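Local coordinates for E3 ubiquitin-protein ligase TRIM65 (Homo sapiens, PDB 7JL4), which acts as an E3 ubiquitin ligase in innate immunity, autophagy and inflammation, and negatively regulates microRNAs by ubiquitinating the silencing protein TNRC6A, at residues 72-77 with 141-146. Sequence-based numbering, arbitrary orientation.
Sequences HHYWEV and GMDLDL
With CG anti to the backbone N in both His72 (chi1 -164°) and Asp143 (chi1 -171°), imidazole and carboxylate lean to each other across two antiparallel neighbours, strands 72-79 and 139-145, in one sheet of the B30.2/SPRY beta-sandwich. His72 NE2 donates to Asp143 OD1 at 3.0 Å, on the syn side but out of the carboxylate plane, and more weakly to OD2. Asp145 lies over a face of the same ring, its CB 3.8 Å from the ring centroid in a CH-pi contact, while its OD1 takes the backbone N-H of Ser148. A leucine in place of His72 would probably leave the Asp143 carboxylate without this donor and freer to turn. On the same side of the sheet, the Tyr74 hydroxyl comes 3.7 Å from Gly141 CA and donates to the anti lone pair of Glu76 OE2, which Trp16 also binds.

The other side, bearing Trp75, Met142 and Leu144, looks into the sandwich, where Trp75 reaches Pro176 of the other sheet. Backbone bonds pair His73 with Leu144 and Trp75 with Met142. Leu144 CD2 meets the indole edge at Trp75 CH2. Met142 bends at chi3 (66°), bringing CE to 3.9 Å from Trp75 CZ2. Its sulfur stands obliquely to the indole, a Met-aromatic contact with SD 3.5 Å from Trp75 NE1, a buried nitrogen without a hydrogen-bond partner.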
ATOM      1  N   HIS A  72      -9.438  13.544   5.395  1.00 20.52           N
ATOM      2  CA  HIS A  72      -8.163  13.137   5.979  1.00 21.05           C
ATOM      3  C   HIS A  72      -8.340  11.699   6.435  1.00 21.55           C
ATOM      4  O   HIS A  72      -9.327  11.401   7.110  1.00 20.75           O
ATOM      5  CB  HIS A  72      -7.812  14.078   7.140  1.00 23.16           C
ATOM      6  CG  HIS A  72      -6.386  14.010   7.586  1.00 25.53           C
ATOM      7  ND1 HIS A  72      -5.816  14.979   8.383  1.00 31.62           N
ATOM      8  CD2 HIS A  72      -5.427  13.073   7.390  1.00 25.15           C
ATOM      9  CE1 HIS A  72      -4.554  14.664   8.626  1.00 31.82           C
ATOM     10  NE2 HIS A  72      -4.298  13.502   8.048  1.00 26.82           N
ATOM     11  N   HIS A  73      -7.404  10.810   6.055  1.00 17.09           N
ATOM     12  CA  HIS A  73      -7.576   9.366   6.178  1.00 19.04           C
ATOM     13  C   HIS A  73      -6.241   8.731   6.551  1.00 18.59           C
ATOM     14  O   HIS A  73      -5.195   9.163   6.062  1.00 20.49           O
ATOM     15  CB  HIS A  73      -8.101   8.773   4.847  1.00 14.39           C
ATOM     16  CG  HIS A  73      -9.256   9.551   4.282  1.00 19.01           C
ATOM     17  ND1 HIS A  73     -10.532   9.423   4.788  1.00 16.38           N
ATOM     18  CD2 HIS A  73      -9.319  10.522   3.341  1.00 18.37           C
ATOM     19  CE1 HIS A  73     -11.344  10.248   4.147  1.00 22.45           C
ATOM     20  NE2 HIS A  73     -10.634  10.934   3.267  1.00 21.05           N
ATOM     21  N   TYR A  74      -6.279   7.704   7.406  1.00 18.59           N
ATOM     22  CA  TYR A  74      -5.055   7.054   7.875  1.00 19.21           C
ATOM     23  C   TYR A  74      -5.328   5.568   8.045  1.00 25.28           C
ATOM     24  O   TYR A  74      -6.400   5.181   8.518  1.00 19.12           O
ATOM     25  CB  TYR A  74      -4.563   7.651   9.215  1.00 18.06           C
ATOM     26  CG  TYR A  74      -3.364   6.928   9.809  1.00 22.59           C
ATOM     27  CD1 TYR A  74      -2.078   7.176   9.335  1.00 17.41           C
ATOM     28  CD2 TYR A  74      -3.526   5.975  10.824  1.00 22.52           C
ATOM     29  CE1 TYR A  74      -0.965   6.512   9.887  1.00 20.52           C
ATOM     30  CE2 TYR A  74      -2.424   5.280  11.361  1.00 20.52           C
ATOM     31  CZ  TYR A  74      -1.142   5.565  10.871  1.00 21.68           C
ATOM     32  OH  TYR A  74      -0.015   4.931  11.378  1.00 22.54           O
ATOM     33  N   TRP A  75      -4.350   4.737   7.689  1.00 18.72           N
ATOM     34  CA  TRP A  75      -4.470   3.307   7.937  1.00 18.36           C
ATOM     35  C   TRP A  75      -3.082   2.709   8.088  1.00 21.46           C
ATOM     36  O   TRP A  75      -2.069   3.322   7.719  1.00 19.84           O
ATOM     37  CB  TRP A  75      -5.231   2.574   6.821  1.00 19.79           C
ATOM     38  CG  TRP A  75      -4.650   2.809   5.459  1.00 25.62           C
ATOM     39  CD1 TRP A  75      -3.620   2.107   4.860  1.00 25.29           C
ATOM     40  CD2 TRP A  75      -5.022   3.845   4.526  1.00 20.81           C
ATOM     41  NE1 TRP A  75      -3.352   2.635   3.610  1.00 23.73           N
ATOM     42  CE2 TRP A  75      -4.193   3.697   3.381  1.00 23.69           C
ATOM     43  CE3 TRP A  75      -5.987   4.864   4.535  1.00 22.90           C
ATOM     44  CZ2 TRP A  75      -4.295   4.538   2.263  1.00 21.66           C
ATOM     45  CZ3 TRP A  75      -6.087   5.718   3.413  1.00 23.13           C
ATOM     46  CH2 TRP A  75      -5.244   5.538   2.293  1.00 26.67           C
ATOM     47  N   GLU A  76      -3.059   1.499   8.649  1.00 22.01           N
ATOM     48  CA  GLU A  76      -1.827   0.765   8.893  1.00 19.34           C
ATOM     49  C   GLU A  76      -1.898  -0.611   8.247  1.00 25.54           C
ATOM     50  O   GLU A  76      -2.963  -1.224   8.154  1.00 21.08           O
ATOM     51  CB  GLU A  76      -1.545   0.646  10.399  1.00 21.06           C
ATOM     52  CG  GLU A  76      -1.156   1.996  11.007  1.00 21.39           C
ATOM     53  CD  GLU A  76      -1.090   1.993  12.521  1.00 25.24           C
ATOM     54  OE1 GLU A  76      -1.354   0.940  13.136  1.00 26.77           O
ATOM     55  OE2 GLU A  76      -0.707   3.040  13.101  1.00 25.21           O
ATOM     56  N   VAL A  77      -0.742  -1.084   7.800  1.00 23.08           N
ATOM     57  CA  VAL A  77      -0.589  -2.345   7.079  0.73 22.59           C
ATOM     58  C   VAL A  77       0.602  -3.077   7.678  1.00 24.79           C
ATOM     59  O   VAL A  77       1.625  -2.445   7.967  1.00 26.52           O
ATOM     60  CB  VAL A  77      -0.350  -2.104   5.571  0.73 26.42           C
ATOM     61  CG1 VAL A  77      -0.109  -3.423   4.832  0.73 24.99           C
ATOM     62  CG2 VAL A  77      -1.490  -1.322   4.946  0.73 23.14           C
ATOM     63  N   GLY A 141       2.412   2.826   8.119  1.00 20.60           N
ATOM     64  CA  GLY A 141       1.226   3.667   8.096  1.00 22.08           C
ATOM     65  C   GLY A 141       1.210   4.565   6.873  1.00 20.69           C
ATOM     66  O   GLY A 141       2.259   4.967   6.366  1.00 21.86           O
ATOM     67  N   MET A 142      -0.001   4.891   6.409  1.00 16.26           N
ATOM     68  CA  MET A 142      -0.216   5.853   5.333  1.00 16.56           C
ATOM     69  C   MET A 142      -1.218   6.896   5.800  1.00 20.09           C
ATOM     70  O   MET A 142      -2.364   6.552   6.119  1.00 20.73           O
ATOM     71  CB  MET A 142      -0.695   5.159   4.059  1.00 17.59           C
ATOM     72  CG  MET A 142       0.375   4.185   3.484  1.00 20.82           C
ATOM     73  SD  MET A 142      -0.279   3.185   2.136  1.00 24.73           S
ATOM     74  CE  MET A 142      -0.594   4.424   0.896  1.00 17.47           C
ATOM     75  N   ASP A 143      -0.778   8.156   5.825  1.00 19.00           N
ATOM     76  CA  ASP A 143      -1.578   9.310   6.253  1.00 22.68           C
ATOM     77  C   ASP A 143      -1.863  10.172   5.032  1.00 23.00           C
ATOM     78  O   ASP A 143      -0.945  10.783   4.476  1.00 24.09           O
ATOM     79  CB  ASP A 143      -0.829  10.116   7.312  1.00 24.15           C
ATOM     80  CG  ASP A 143      -1.696  11.189   7.938  1.00 32.23           C
ATOM     81  OD1 ASP A 143      -2.855  10.886   8.294  1.00 25.14           O
ATOM     82  OD2 ASP A 143      -1.203  12.319   8.083  1.00 36.99           O
ATOM     83  N   LEU A 144      -3.136  10.238   4.635  1.00 22.64           N
ATOM     84  CA  LEU A 144      -3.576  10.875   3.395  1.00 19.27           C
ATOM     85  C   LEU A 144      -4.402  12.096   3.771  1.00 24.09           C
ATOM     86  O   LEU A 144      -5.573  11.955   4.128  1.00 21.41           O
ATOM     87  CB  LEU A 144      -4.408   9.895   2.573  1.00 18.57           C
ATOM     88  CG  LEU A 144      -4.764  10.324   1.163  1.00 24.26           C
ATOM     89  CD1 LEU A 144      -3.463  10.610   0.378  1.00 26.78           C
ATOM     90  CD2 LEU A 144      -5.561   9.197   0.481  1.00 23.32           C
ATOM     91  N   ASP A 145      -3.802  13.283   3.703  1.00 20.18           N
ATOM     92  CA  ASP A 145      -4.494  14.529   4.074  1.00 24.70           C
ATOM     93  C   ASP A 145      -4.938  15.192   2.779  1.00 26.54           C
ATOM     94  O   ASP A 145      -4.170  15.907   2.122  1.00 23.96           O
ATOM     95  CB  ASP A 145      -3.601  15.427   4.924  1.00 27.11           C
ATOM     96  CG  ASP A 145      -4.256  16.756   5.307  1.00 33.83           C
ATOM     97  OD1 ASP A 145      -5.282  17.160   4.718  1.00 31.82           O
ATOM     98  OD2 ASP A 145      -3.739  17.402   6.243  1.00 33.57           O
ATOM     99  N   LEU A 146      -6.191  14.950   2.401  1.00 22.32           N
ATOM    100  CA  LEU A 146      -6.636  15.441   1.109  1.00 23.27           C
ATOM    101  C   LEU A 146      -7.114  16.877   1.187  1.00 28.18           C
ATOM    102  O   LEU A 146      -7.413  17.475   0.148  1.00 31.88           O
ATOM    103  CB  LEU A 146      -7.728  14.519   0.550  1.00 27.12           C
ATOM    104  CG  LEU A 146      -7.219  13.104   0.323  1.00 25.87           C
ATOM    105  CD1 LEU A 146      -8.334  12.223  -0.212  1.00 26.53           C
ATOM    106  CD2 LEU A 146      -5.992  13.108  -0.662  1.00 23.19           C
TER